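Invasion protein InvA (Salmonella enterica, PDB 2X49) serves, here as its C-terminal domain, as an export apparatus protein of the Salmonella type III secretion system and takes part in invasion of intestinal epithelial cells. Local coordinates at residues V8-V14 and P44-D50; R79-D85 and L284-D289; A138-N142 and Q182-R188; A200-W204 and L214-I218. One frame throughout, in Å; residues are numbered along the deposited sequence.

Contact 1: residues V8-V14 and P44-D50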
loop_
_atom_site.group_PDB
_atom_site.type_symbol
_atom_site.label_atom_id
_atom_site.label_comp_id
_atom_site.label_asym_id
_atom_site.label_seq_id
_atom_site.Cartn_x
_atom_site.Cartn_y
_atom_site.Cartn_z
ATOM N N VAL A 8 13.286 10.476 14.788
ATOM C CA VAL A 8 13.643 9.553 13.711
ATOM C C VAL A 8 13.331 10.080 12.308
ATOM O O VAL A 8 12.468 9.545 11.624
ATOM C CB VAL A 8 12.910 8.194 13.842
ATOM C CG1 VAL A 8 11.370 8.373 13.815
ATOM C CG2 VAL A 8 13.369 7.247 12.718
ATOM N N PRO A 9 14.075 11.074 11.840
ATOM C CA PRO A 9 13.755 11.588 10.482
ATOM C C PRO A 9 13.979 10.648 9.339
ATOM O O PRO A 9 14.818 9.767 9.359
ATOM C CB PRO A 9 14.699 12.780 10.328
ATOM C CG PRO A 9 15.829 12.478 11.311
ATOM C CD PRO A 9 15.214 11.764 12.451
ATOM N N LEU A 10 13.157 10.838 8.344
ATOM C CA LEU A 10 13.295 10.128 7.079
ATOM C C LEU A 10 14.318 10.878 6.257
ATOM O O LEU A 10 14.408 12.088 6.353
ATOM C CB LEU A 10 11.957 10.130 6.329
ATOM C CG LEU A 10 10.805 9.404 7.003
ATOM C CD1 LEU A 10 9.519 9.786 6.304
ATOM C CD2 LEU A 10 11.033 7.930 7.013
ATOM N N ILE A 11 15.093 10.166 5.451
ATOM C CA ILE A 11 16.100 10.806 4.595
ATOM C C ILE A 11 15.856 10.341 3.173
ATOM O O ILE A 11 15.647 9.168 2.932
ATOM C CB ILE A 11 17.553 10.485 4.994
ATOM C CG1 ILE A 11 17.838 10.979 6.394
ATOM C CG2 ILE A 11 18.563 11.113 3.968
ATOM C CD1 ILE A 11 19.146 10.465 7.005
ATOM N N LEU A 12 15.796 11.297 2.259
ATOM C CA LEU A 12 15.777 10.990 0.813
ATOM C C LEU A 12 17.107 11.404 0.218
ATOM O O LEU A 12 17.492 12.549 0.290
ATOM C CB LEU A 12 14.669 11.738 0.101
ATOM C CG LEU A 12 13.258 11.524 0.594
ATOM C CD1 LEU A 12 12.206 12.396 -0.112
ATOM C CD2 LEU A 12 12.891 10.093 0.413
ATOM N N LEU A 13 17.821 10.447 -0.316
ATOM C CA LEU A 13 19.066 10.760 -1.074
ATOM C C LEU A 13 18.592 11.054 -2.502
ATOM O O LEU A 13 17.883 10.286 -3.107
ATOM C CB LEU A 13 20.051 9.603 -1.078
ATOM C CG LEU A 13 20.529 9.018 0.263
ATOM C CD1 LEU A 13 21.533 7.927 0.042
ATOM C CD2 LEU A 13 21.028 10.144 1.179
ATOM N N VAL A 14 18.996 12.219 -2.991
ATOM C CA VAL A 14 18.595 12.747 -4.303
ATOM C C VAL A 14 19.833 13.140 -5.113
ATOM O O VAL A 14 20.896 13.351 -4.574
ATOM C CB VAL A 14 17.632 13.955 -4.142
ATOM C CG1 VAL A 14 16.431 13.549 -3.224
ATOM C CG2 VAL A 14 18.362 15.161 -3.567
ATOM N N PRO A 44 7.433 11.479 10.117
ATOM C CA PRO A 44 8.521 12.266 10.667
ATOM C C PRO A 44 8.974 13.319 9.683
ATOM O O PRO A 44 8.539 13.350 8.537
ATOM C CB PRO A 44 9.667 11.251 10.777
ATOM C CG PRO A 44 8.993 9.913 10.755
ATOM C CD PRO A 44 7.854 10.094 9.848
ATOM N N GLU A 45 9.843 14.156 10.174
ATOM C CA GLU A 45 10.542 15.133 9.296
ATOM C C GLU A 45 11.279 14.405 8.202
ATOM O O GLU A 45 11.669 13.240 8.313
ATOM C CB GLU A 45 11.546 15.928 10.119
ATOM C CG GLU A 45 10.971 16.796 11.211
ATOM C CD GLU A 45 10.754 18.217 10.771
ATOM O OE1 GLU A 45 11.010 18.545 9.590
ATOM O OE2 GLU A 45 10.406 19.020 11.639
ATOM N N VAL A 46 11.310 15.060 7.056
ATOM C CA VAL A 46 11.938 14.538 5.859
ATOM C C VAL A 46 13.094 15.433 5.474
ATOM O O VAL A 46 12.941 16.620 5.279
ATOM C CB VAL A 46 10.942 14.483 4.727
ATOM C CG1 VAL A 46 11.635 14.065 3.423
ATOM C CG2 VAL A 46 9.738 13.524 5.036
ATOM N N LEU A 47 14.267 14.846 5.494
ATOM C CA LEU A 47 15.535 15.527 5.147
ATOM C C LEU A 47 15.972 15.085 3.748
ATOM O O LEU A 47 15.894 13.916 3.378
ATOM C CB LEU A 47 16.676 15.254 6.160
ATOM C CG LEU A 47 16.289 15.352 7.633
ATOM C CD1 LEU A 47 17.422 14.934 8.566
ATOM C CD2 LEU A 47 15.855 16.762 7.983
ATOM N N LEU A 48 16.393 16.044 2.965
ATOM C CA LEU A 48 17.055 15.754 1.659
ATOM C C LEU A 48 18.566 15.820 1.818
ATOM O O LEU A 48 19.128 16.719 2.470
ATOM C CB LEU A 48 16.651 16.734 0.532
ATOM C CG LEU A 48 15.169 16.918 0.223
ATOM C CD1 LEU A 48 14.960 17.776 -1.049
ATOM C CD2 LEU A 48 14.361 15.665 0.146
ATOM N N ARG A 49 19.216 14.854 1.188
ATOM C CA ARG A 49 20.680 14.750 1.176
ATOM C C ARG A 49 21.143 14.402 -0.230
ATOM O O ARG A 49 20.489 13.641 -0.908
ATOM C CB ARG A 49 21.144 13.707 2.189
ATOM C CG ARG A 49 22.614 13.451 2.255
ATOM C CD ARG A 49 22.993 12.630 3.523
ATOM N NE ARG A 49 22.354 13.142 4.748
ATOM C CZ ARG A 49 22.410 12.541 5.939
ATOM N NH1 ARG A 49 23.067 11.401 6.078
ATOM N NH2 ARG A 49 21.796 13.069 6.994
ATOM N N ASP A 50 22.212 15.012 -0.707
ATOM C CA ASP A 50 22.683 14.630 -2.043
ATOM C C ASP A 50 23.354 13.258 -1.955
ATOM O O ASP A 50 24.170 13.011 -1.112
ATOM C CB ASP A 50 23.656 15.679 -2.580
ATOM C CG ASP A 50 22.986 17.021 -2.858
ATOM O OD1 ASP A 50 21.733 17.128 -2.769
ATOM O OD2 ASP A 50 23.739 17.985 -3.129
#
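Arg49 starts out with CG anti to its own backbone N (chi1 178°) and then bends at chi3 (-46°), a shape that folds the guanidinium back until one of its faces lies against Ile11, whose CD1 is 3.7 Å from Arg49 NH2. On the way, the aliphatic part of Arg49 runs alongside Leu13, both side chains pointing the same way, with Leu13 CD2 3.7 Å from Arg49 CB. Further back on this side of the sheet Leu47 sits over Pro9, its CD1 3.9 Å from Pro9 CB.

The other side, carrying Leu10, Leu12, Val46 and Leu48, is purely aliphatic. Leu12 CD1 fits between two residues of the neighbouring strand, 4.0 Å from Val46 CG1 and 3.9 Å from Leu48 CD2. Helix 27-39 covers this side through Ala28 and Leu31, which rest on Val46.

Beneath the side chains, five backbone hydrogen bonds tie the strands. Leu10 uses both its backbone N and its backbone O: the N donates to Glu45 O at 2.8 Å, and the O receives Leu47 N at 2.9 Å in an almost straight bond (177°). Leu12 repeats the pattern with Leu47 O and Arg49 N, and Val14 N closes the ladder on Arg49 O. At the far end the Asp50 carboxylate turns to Lys16 and Arg19. Strand 58-63 pairs with the other edge of 10-14 in the antiparallel sense, leaving 46-50 outermost in this chain. Two parallel neighbours joined through helices 16-24 and 27-39 make a beta-alpha-beta crossover at the margin of a mixed four-stranded sheet.

Contact 2: residues R79-D85 and L284-D289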
loop_
_atom_site.group_PDB
_atom_site.type_symbol
_atom_site.label_atom_id
_atom_site.label_comp_id
_atom_site.label_asym_id
_atom_site.label_seq_id
_atom_site.Cartn_x
_atom_site.Cartn_y
_atom_site.Cartn_z
ATOM N N ARG A 79 4.851 8.725 -16.915
ATOM C CA ARG A 79 4.627 7.287 -16.766
ATOM C C ARG A 79 3.303 6.832 -17.338
ATOM O O ARG A 79 2.266 7.443 -17.065
ATOM C CB ARG A 79 4.703 6.892 -15.299
ATOM C CG ARG A 79 4.603 5.395 -15.170
ATOM C CD ARG A 79 4.598 4.814 -13.759
ATOM N NE ARG A 79 3.946 3.496 -13.815
ATOM C CZ ARG A 79 3.145 2.986 -12.887
ATOM N NH1 ARG A 79 2.887 3.660 -11.772
ATOM N NH2 ARG A 79 2.584 1.788 -13.079
ATOM N N VAL A 80 3.367 5.741 -18.101
ATOM C CA VAL A 80 2.175 5.047 -18.662
ATOM C C VAL A 80 1.743 3.994 -17.669
ATOM O O VAL A 80 2.279 2.904 -17.578
ATOM C CB VAL A 80 2.405 4.399 -20.056
ATOM C CG1 VAL A 80 1.037 3.981 -20.697
ATOM C CG2 VAL A 80 3.093 5.376 -20.994
ATOM N N VAL A 81 0.701 4.332 -16.938
ATOM C CA VAL A 81 0.225 3.457 -15.808
ATOM C C VAL A 81 -0.324 2.123 -16.278
ATOM O O VAL A 81 0.013 1.075 -15.739
ATOM C CB VAL A 81 -0.781 4.200 -14.882
ATOM C CG1 VAL A 81 -1.335 3.297 -13.736
ATOM C CG2 VAL A 81 -0.147 5.503 -14.277
ATOM N N ASN A 82 -1.152 2.167 -17.304
ATOM C CA ASN A 82 -1.777 0.969 -17.893
ATOM C C ASN A 82 -1.150 0.593 -19.232
ATOM O O ASN A 82 -1.806 0.271 -20.213
ATOM C CB ASN A 82 -3.305 1.110 -17.991
ATOM C CG ASN A 82 -3.737 2.230 -18.919
ATOM O OD1 ASN A 82 -2.943 3.094 -19.243
ATOM N ND2 ASN A 82 -5.005 2.225 -19.340
ATOM N N TYR A 83 0.167 0.580 -19.217
ATOM C CA TYR A 83 0.954 0.171 -20.411
ATOM C C TYR A 83 0.549 -1.192 -20.986
ATOM O O TYR A 83 0.155 -2.120 -20.280
ATOM C CB TYR A 83 2.437 0.104 -20.047
ATOM C CG TYR A 83 3.339 -0.148 -21.228
ATOM C CD1 TYR A 83 3.742 0.884 -22.057
ATOM C CD2 TYR A 83 3.787 -1.432 -21.517
ATOM C CE1 TYR A 83 4.563 0.649 -23.163
ATOM C CE2 TYR A 83 4.638 -1.684 -22.623
ATOM C CZ TYR A 83 5.014 -0.640 -23.438
ATOM O OH TYR A 83 5.842 -0.921 -24.516
ATOM N N SER A 84 0.608 -1.255 -22.304
ATOM C CA SER A 84 0.652 -2.513 -23.049
ATOM C C SER A 84 1.608 -2.450 -24.230
ATOM O O SER A 84 2.017 -1.381 -24.688
ATOM C CB SER A 84 -0.714 -2.931 -23.531
ATOM O OG SER A 84 -1.073 -2.278 -24.731
ATOM N N ASP A 85 1.950 -3.646 -24.657
ATOM C CA ASP A 85 2.998 -3.899 -25.681
ATOM C C ASP A 85 2.565 -3.296 -26.996
ATOM O O ASP A 85 3.350 -3.083 -27.925
ATOM C CB ASP A 85 3.255 -5.393 -25.882
ATOM C CG ASP A 85 4.250 -5.944 -24.885
ATOM O OD1 ASP A 85 5.120 -5.175 -24.421
ATOM O OD2 ASP A 85 4.174 -7.159 -24.603
ATOM N N LEU A 284 2.469 -6.253 -17.179
ATOM C CA LEU A 284 3.021 -4.959 -17.633
ATOM C C LEU A 284 2.537 -3.759 -16.839
ATOM O O LEU A 284 2.938 -2.601 -17.129
ATOM C CB LEU A 284 2.707 -4.703 -19.105
ATOM C CG LEU A 284 3.254 -5.707 -20.094
ATOM C CD1 LEU A 284 2.896 -5.234 -21.501
ATOM C CD2 LEU A 284 4.771 -5.844 -19.960
ATOM N N ILE A 285 1.667 -4.045 -15.887
ATOM C CA ILE A 285 1.245 -3.066 -14.882
ATOM C C ILE A 285 1.965 -3.370 -13.549
ATOM O O ILE A 285 1.960 -4.485 -13.068
ATOM C CB ILE A 285 -0.274 -3.053 -14.737
ATOM C CG1 ILE A 285 -0.895 -2.642 -16.086
ATOM C CG2 ILE A 285 -0.716 -2.126 -13.655
ATOM C CD1 ILE A 285 -2.388 -2.414 -15.980
ATOM N N ALA A 286 2.633 -2.360 -13.004
ATOM C CA ALA A 286 3.400 -2.524 -11.735
ATOM C C ALA A 286 2.509 -2.990 -10.604
ATOM O O ALA A 286 1.349 -2.645 -10.519
ATOM C CB ALA A 286 4.058 -1.221 -11.334
ATOM N N HIS A 287 3.094 -3.766 -9.709
ATOM C CA HIS A 287 2.329 -4.368 -8.606
ATOM C C HIS A 287 1.655 -3.379 -7.698
ATOM O O HIS A 287 0.557 -3.677 -7.220
ATOM C CB HIS A 287 3.194 -5.338 -7.782
ATOM C CG HIS A 287 3.757 -6.442 -8.609
ATOM N ND1 HIS A 287 4.769 -7.274 -8.170
ATOM C CD2 HIS A 287 3.486 -6.808 -9.885
ATOM C CE1 HIS A 287 5.080 -8.119 -9.141
ATOM N NE2 HIS A 287 4.317 -7.857 -10.191
ATOM N N LYS A 288 2.282 -2.219 -7.465
ATOM C CA LYS A 288 1.676 -1.222 -6.553
ATOM C C LYS A 288 0.395 -0.663 -7.110
ATOM O O LYS A 288 -0.382 -0.065 -6.384
ATOM C CB LYS A 288 2.587 -0.046 -6.201
ATOM C CG LYS A 288 3.047 0.744 -7.341
ATOM C CD LYS A 288 3.926 1.949 -6.898
ATOM C CE LYS A 288 4.337 2.793 -8.083
ATOM N NZ LYS A 288 3.150 3.568 -8.536
ATOM N N ASP A 289 0.182 -0.885 -8.402
ATOM C CA ASP A 289 -0.973 -0.314 -9.147
ATOM C C ASP A 289 -2.066 -1.339 -9.396
ATOM O O ASP A 289 -3.081 -1.090 -10.116
ATOM C CB ASP A 289 -0.501 0.330 -10.462
ATOM C CG ASP A 289 0.376 1.587 -10.219
ATOM O OD1 ASP A 289 -0.088 2.555 -9.568
ATOM O OD2 ASP A 289 1.541 1.611 -10.691
HETATM O O HOH W 1 3.751 -0.587 -15.332
#
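Asn82 and Ile285 bring two irregular backbones together, their CA atoms 5.9 Å apart, with no direct backbone hydrogen bond between 79-85 and 284-289. What joins them is a salt-bridge network of Arg79, Lys288 and Asp289, linking strand 78-80 to the 3-10 turn just ahead of strand 291-294. Arg79 reaches out extended from CG to NE and grips one oxygen end-on: Asp289 OD2 lies 2.7 Å from Arg79 NH1 and 2.6 Å from Arg79 NH2. The oxygen is in the guanidinium plane, but the carboxylate is turned 35° against it, and both nitrogens approach from the same face of the carboxylate. Lys288 NZ adds a weak bond to OD2. Its stronger partners are His131 and Glu128; Glu128 also binds Arg79 NH1, which probably offsets the closeness of the two cations. Arg123 takes the other oxygen of Asp289.

Farther along, the contact turns largely to aliphatic groups. Leu284 CD1 meets the Tyr83 ring at its edge, 3.9 Å from Tyr83 CD2, and also lies against Asp85, while Ile285 CD1 rests 3.9 Å from Asn82 CA. Between the two regions one water donates to Leu284 O at 2.8 Å and weakly accepts from Ala286 N and Arg79 NH2.

Contact 3: residues A138-N142 and Q182-R188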
loop_
_atom_site.group_PDB
_atom_site.type_symbol
_atom_site.label_atom_id
_atom_site.label_comp_id
_atom_site.label_asym_id
_atom_site.label_seq_id
_atom_site.Cartn_x
_atom_site.Cartn_y
_atom_site.Cartn_z
ATOM N N ALA A 138 3.866 3.419 4.053
ATOM C CA ALA A 138 2.697 2.709 4.664
ATOM C C ALA A 138 3.153 1.362 5.200
ATOM O O ALA A 138 2.830 0.972 6.325
ATOM C CB ALA A 138 1.545 2.521 3.637
ATOM N N ARG A 139 3.887 0.611 4.405
ATOM C CA ARG A 139 4.330 -0.742 4.779
ATOM C C ARG A 139 5.178 -0.731 6.057
ATOM O O ARG A 139 5.207 -1.683 6.855
ATOM C CB ARG A 139 5.108 -1.387 3.620
ATOM C CG ARG A 139 5.692 -2.730 3.828
ATOM C CD ARG A 139 6.079 -3.283 2.455
ATOM N NE ARG A 139 7.368 -2.832 1.925
ATOM C CZ ARG A 139 7.543 -2.234 0.749
ATOM N NH1 ARG A 139 6.515 -1.974 -0.041
ATOM N NH2 ARG A 139 8.762 -1.887 0.357
ATOM N N ASN A 140 5.876 0.378 6.215
ATOM C CA ASN A 140 6.917 0.549 7.247
ATOM C C ASN A 140 6.374 1.406 8.397
ATOM O O ASN A 140 7.098 1.996 9.189
ATOM C CB ASN A 140 8.207 1.135 6.654
ATOM C CG ASN A 140 9.037 0.113 5.962
ATOM O OD1 ASN A 140 9.753 -0.676 6.595
ATOM N ND2 ASN A 140 9.036 0.155 4.638
ATOM N N VAL A 141 5.061 1.387 8.496
ATOM C CA VAL A 141 4.330 2.220 9.467
ATOM C C VAL A 141 4.835 2.079 10.923
ATOM O O VAL A 141 4.873 3.062 11.675
ATOM C CB VAL A 141 2.801 1.964 9.416
ATOM C CG1 VAL A 141 2.459 0.535 9.722
ATOM C CG2 VAL A 141 2.097 2.912 10.393
ATOM N N ASN A 142 5.267 0.885 11.277
ATOM C CA ASN A 142 5.675 0.630 12.667
ATOM C C ASN A 142 6.932 1.424 13.076
ATOM O O ASN A 142 7.285 1.526 14.248
ATOM C CB ASN A 142 5.842 -0.878 12.963
ATOM C CG ASN A 142 4.504 -1.650 12.992
ATOM O OD1 ASN A 142 3.612 -1.366 12.049
ATOM N ND2 ASN A 142 4.322 -2.555 13.823
ATOM N N GLN A 182 -2.129 -0.006 13.126
ATOM C CA GLN A 182 -0.881 -0.351 12.432
ATOM C C GLN A 182 -1.105 -1.396 11.355
ATOM O O GLN A 182 -0.533 -1.329 10.266
ATOM C CB GLN A 182 0.220 -0.849 13.403
ATOM C CG GLN A 182 0.850 0.146 14.257
ATOM C CD GLN A 182 1.817 -0.521 15.217
ATOM O OE1 GLN A 182 1.554 -1.634 15.693
ATOM N NE2 GLN A 182 2.939 0.138 15.518
ATOM N N ARG A 183 -1.946 -2.370 11.696
ATOM C CA ARG A 183 -2.215 -3.469 10.773
ATOM C C ARG A 183 -3.017 -3.021 9.573
ATOM O O ARG A 183 -2.829 -3.504 8.465
ATOM C CB ARG A 183 -2.763 -4.699 11.497
ATOM C CG ARG A 183 -1.701 -5.386 12.374
ATOM C CD ARG A 183 -2.275 -6.472 13.310
ATOM N NE ARG A 183 -1.214 -7.068 14.162
ATOM C CZ ARG A 183 -0.325 -7.941 13.716
ATOM N NH1 ARG A 183 -0.398 -8.376 12.480
ATOM N NH2 ARG A 183 0.628 -8.412 14.508
ATOM N N LEU A 184 -3.868 -2.025 9.768
ATOM C CA LEU A 184 -4.639 -1.412 8.646
ATOM C C LEU A 184 -3.669 -0.634 7.734
ATOM O O LEU A 184 -3.558 -0.906 6.547
ATOM C CB LEU A 184 -5.760 -0.510 9.146
ATOM C CG LEU A 184 -6.872 -1.242 9.868
ATOM C CD1 LEU A 184 -7.793 -0.183 10.488
ATOM C CD2 LEU A 184 -7.575 -2.198 8.887
ATOM N N LEU A 185 -2.871 0.225 8.347
ATOM C CA LEU A 185 -1.969 1.113 7.600
ATOM C C LEU A 185 -0.944 0.326 6.857
ATOM O O LEU A 185 -0.566 0.696 5.758
ATOM C CB LEU A 185 -1.298 2.120 8.542
ATOM C CG LEU A 185 -2.189 3.195 9.146
ATOM C CD1 LEU A 185 -1.627 3.815 10.446
ATOM C CD2 LEU A 185 -2.421 4.287 8.119
ATOM N N SER A 186 -0.501 -0.803 7.439
ATOM C CA SER A 186 0.622 -1.568 6.858
ATOM C C SER A 186 0.172 -2.222 5.569
ATOM O O SER A 186 1.015 -2.684 4.784
ATOM C CB SER A 186 1.214 -2.643 7.818
ATOM O OG SER A 186 0.278 -3.676 8.022
ATOM N N GLU A 187 -1.136 -2.276 5.398
ATOM C CA GLU A 187 -1.774 -2.854 4.182
ATOM C C GLU A 187 -2.421 -1.757 3.305
ATOM O O GLU A 187 -3.282 -1.995 2.431
ATOM C CB GLU A 187 -2.777 -3.968 4.538
ATOM C CG GLU A 187 -2.078 -5.261 5.041
ATOM C CD GLU A 187 -3.011 -6.488 5.004
ATOM O OE1 GLU A 187 -3.425 -6.987 6.093
ATOM O OE2 GLU A 187 -3.398 -6.952 3.906
ATOM N N ARG A 188 -1.985 -0.546 3.560
ATOM C CA ARG A 188 -2.331 0.641 2.750
ATOM C C ARG A 188 -3.784 1.104 2.905
ATOM O O ARG A 188 -4.419 1.697 2.022
ATOM C CB ARG A 188 -1.942 0.376 1.274
ATOM C CG ARG A 188 -0.645 1.022 0.982
ATOM C CD ARG A 188 0.267 0.250 0.022
ATOM N NE ARG A 188 -0.314 0.320 -1.257
ATOM C CZ ARG A 188 -0.040 -0.465 -2.282
ATOM N NH1 ARG A 188 0.776 -1.494 -2.176
ATOM N NH2 ARG A 188 -0.661 -0.222 -3.419
#
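This is a meeting of two helix ends near the centre of the chain: the last turn of helix 125-139 and the residues after it pack against the C-terminal end of helix 174-185. The backbones come close, with Arg139 CA 4.3 Å from Ser186 CA. The Arg139 side chain points away, and Ala138 next to it puts only a methyl group into the interface. Its CB lies 3.5 Å from Leu185 O and also touches Arg188 CG. Beside it, Ser186 CA points its hydrogen almost straight at Ala138 O (3.4 Å, 167° at the hydrogen), an oxygen that already accepts Val141 N.

Val141 works with both branches. Held with CG1 between its backbone N and carbonyl carbon (chi1 60°), it sets CG1 3.6 Å from Gln182 O and sends CG2 to Leu185 CD1, 3.8 Å away. Toward the solvent side, where Asn142 is exposed, its side-chain amide stacks on that of Gln182, the planes 17° apart and Asn142 CG 3.5 Å from Gln182 NE2. On the opposite flank a Schellman motif ends helix 174-185, with Arg188 at positive phi as its C-prime residue.

No classical hydrogen bond spans the two segments. The junction therefore rests on van der Waals fit, including methyls against carbonyl oxygens and the stacked amides, plus a CA-H...O contact, while Gln182 NE2 donates to Phe145 O and the guanidinium groups of Arg188 and Arg139 pair with Glu314 and Asp312.

Contact 4: residues A200-W204 and L214-I218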
loop_
_atom_site.group_PDB
_atom_site.type_symbol
_atom_site.label_atom_id
_atom_site.label_comp_id
_atom_site.label_asym_id
_atom_site.label_seq_id
_atom_site.Cartn_x
_atom_site.Cartn_y
_atom_site.Cartn_z
ATOM N N ALA A 200 -16.729 0.415 14.492
ATOM C CA ALA A 200 -16.523 -1.012 14.168
ATOM C C ALA A 200 -15.839 -1.759 15.293
ATOM O O ALA A 200 -16.178 -2.903 15.602
ATOM C CB ALA A 200 -15.741 -1.188 12.817
ATOM N N LEU A 201 -14.998 -1.061 16.017
ATOM C CA LEU A 201 -14.357 -1.669 17.198
ATOM C C LEU A 201 -15.388 -1.869 18.293
ATOM O O LEU A 201 -15.355 -2.887 19.005
ATOM C CB LEU A 201 -13.200 -0.848 17.710
ATOM C CG LEU A 201 -11.930 -0.967 16.889
ATOM C CD1 LEU A 201 -10.954 0.188 17.203
ATOM C CD2 LEU A 201 -11.303 -2.274 17.182
ATOM N N ALA A 202 -16.326 -0.926 18.427
ATOM C CA ALA A 202 -17.338 -1.008 19.508
ATOM C C ALA A 202 -18.213 -2.215 19.271
ATOM O O ALA A 202 -18.733 -2.835 20.233
ATOM C CB ALA A 202 -18.200 0.252 19.600
ATOM N N LEU A 203 -18.358 -2.555 18.002
ATOM C CA LEU A 203 -19.194 -3.705 17.560
ATOM C C LEU A 203 -18.464 -5.031 17.734
ATOM O O LEU A 203 -19.040 -6.035 18.241
ATOM C CB LEU A 203 -19.681 -3.521 16.113
ATOM C CG LEU A 203 -20.614 -4.577 15.520
ATOM C CD1 LEU A 203 -21.923 -4.623 16.324
ATOM C CD2 LEU A 203 -20.889 -4.343 14.023
ATOM N N TRP A 204 -17.199 -5.050 17.359
ATOM C CA TRP A 204 -16.451 -6.299 17.216
ATOM C C TRP A 204 -15.537 -6.645 18.364
ATOM O O TRP A 204 -15.351 -7.815 18.710
ATOM C CB TRP A 204 -15.673 -6.296 15.889
ATOM C CG TRP A 204 -16.574 -6.521 14.704
ATOM C CD1 TRP A 204 -16.952 -5.568 13.785
ATOM C CD2 TRP A 204 -17.177 -7.736 14.280
ATOM N NE1 TRP A 204 -17.750 -6.116 12.839
ATOM C CE2 TRP A 204 -17.900 -7.449 13.102
ATOM C CE3 TRP A 204 -17.163 -9.042 14.759
ATOM C CZ2 TRP A 204 -18.615 -8.410 12.421
ATOM C CZ3 TRP A 204 -17.877 -9.999 14.056
ATOM C CH2 TRP A 204 -18.593 -9.672 12.917
ATOM N N LEU A 214 -9.704 -9.823 14.534
ATOM C CA LEU A 214 -10.366 -8.527 14.751
ATOM C C LEU A 214 -10.130 -7.572 13.575
ATOM O O LEU A 214 -11.047 -6.862 13.110
ATOM C CB LEU A 214 -9.909 -7.877 16.095
ATOM C CG LEU A 214 -10.510 -6.521 16.453
ATOM C CD1 LEU A 214 -12.034 -6.648 16.564
ATOM C CD2 LEU A 214 -9.862 -5.889 17.710
ATOM N N VAL A 215 -8.883 -7.501 13.145
ATOM C CA VAL A 215 -8.521 -6.643 12.016
ATOM C C VAL A 215 -9.339 -6.976 10.774
ATOM O O VAL A 215 -9.822 -6.092 10.091
ATOM C CB VAL A 215 -6.991 -6.660 11.665
ATOM C CG1 VAL A 215 -6.779 -5.987 10.319
ATOM C CG2 VAL A 215 -6.249 -5.912 12.730
ATOM N N GLU A 216 -9.557 -8.247 10.554
ATOM C CA GLU A 216 -10.308 -8.663 9.373
ATOM C C GLU A 216 -11.743 -8.105 9.425
ATOM O O GLU A 216 -12.366 -7.749 8.399
ATOM C CB GLU A 216 -10.276 -10.188 9.207
ATOM C CG GLU A 216 -10.482 -10.606 7.795
ATOM C CD GLU A 216 -9.366 -10.162 6.815
ATOM O OE1 GLU A 216 -8.260 -9.694 7.235
ATOM O OE2 GLU A 216 -9.586 -10.318 5.594
ATOM N N HIS A 217 -12.325 -8.132 10.623
ATOM C CA HIS A 217 -13.666 -7.618 10.788
ATOM C C HIS A 217 -13.729 -6.110 10.561
ATOM O O HIS A 217 -14.689 -5.566 9.990
ATOM C CB HIS A 217 -14.276 -7.988 12.148
ATOM C CG HIS A 217 -14.547 -9.450 12.322
ATOM N ND1 HIS A 217 -15.460 -10.138 11.551
ATOM C CD2 HIS A 217 -14.068 -10.351 13.218
ATOM C CE1 HIS A 217 -15.496 -11.406 11.925
ATOM N NE2 HIS A 217 -14.676 -11.555 12.954
ATOM N N ILE A 218 -12.703 -5.442 11.054
ATOM C CA ILE A 218 -12.596 -3.978 10.917
ATOM C C ILE A 218 -12.481 -3.614 9.423
ATOM O O ILE A 218 -13.166 -2.724 8.900
ATOM C CB ILE A 218 -11.457 -3.346 11.738
ATOM C CG1 ILE A 218 -11.608 -3.672 13.239
ATOM C CG2 ILE A 218 -11.399 -1.850 11.514
ATOM C CD1 ILE A 218 -12.991 -3.494 13.771
#
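Trp204 and His217 lie flat on one another. The imidazole makes an offset stack with the six-membered ring of the indole, centroids 3.8 Å apart and planes only 6° from parallel, and ND1 of His217 comes 3.4 Å from Trp204 CH2. The His217 CB sits over the middle of the five-membered ring, 3.6 Å from its centroid, in a CH-pi contact, so both indole rings are covered on that face. Leu203 lies against the opposite one, toward the rim.

Next to the stack, Leu214 CD1 presses on Trp204 CB at 3.7 Å. Its other methyl, CD2, meets Leu201 CD2 at 3.9 Å. Ile218 pushes CD1 in among Ala200, Leu201 and Trp204, 3.7 Å from Ala200 CB and 4.0 Å from Leu201 CD2. The small Ala200 is consistent with the close approach here, its CA 5.9 Å from that of Ile218.

Trp204 carries CG anti to its carbonyl carbon (chi1 -75°), which helps bring the indole face against His217, and the bond from Trp204 N to Ala200 O fixes the turn that carries Ala200 and Trp204. A polyethylene glycol fragment, probably from the crystallisation liquor, lies beside His217. Helices 194-204 and 211-221 are consecutive and cross steeply in a roughly antiparallel sense, the two short segments making 130° between their N-to-C directions. Helix 174-185 touches helix 211-221, Val180 on Leu214 and Leu184 on Ile218, and helix 162-169 reaches Leu201 through Val168.

In the fold
Contact 3 lies nearest the centre of the chain; contacts 1 and 4 are both about 21 Å out, yet contact 4 is mostly buried whereas contact 1 keeps an exposed side. Only contact 1 is held by a backbone ladder. Contact 2 combines a charged network and a water with aliphatic contacts, contact 3 relies on close fit between helix ends, contact 4 on aromatic and aliphatic packing. Helix 174-185 of contact 3 packs on helix 211-221 of contact 4, Leu184 against Val215 and Ile218, and contact 3 meets contact 2 where Arg188 NH2 makes a weak hydrogen bond to Lys288 O. Contacts 2 and 4 lie on opposite sides of the chain's centre.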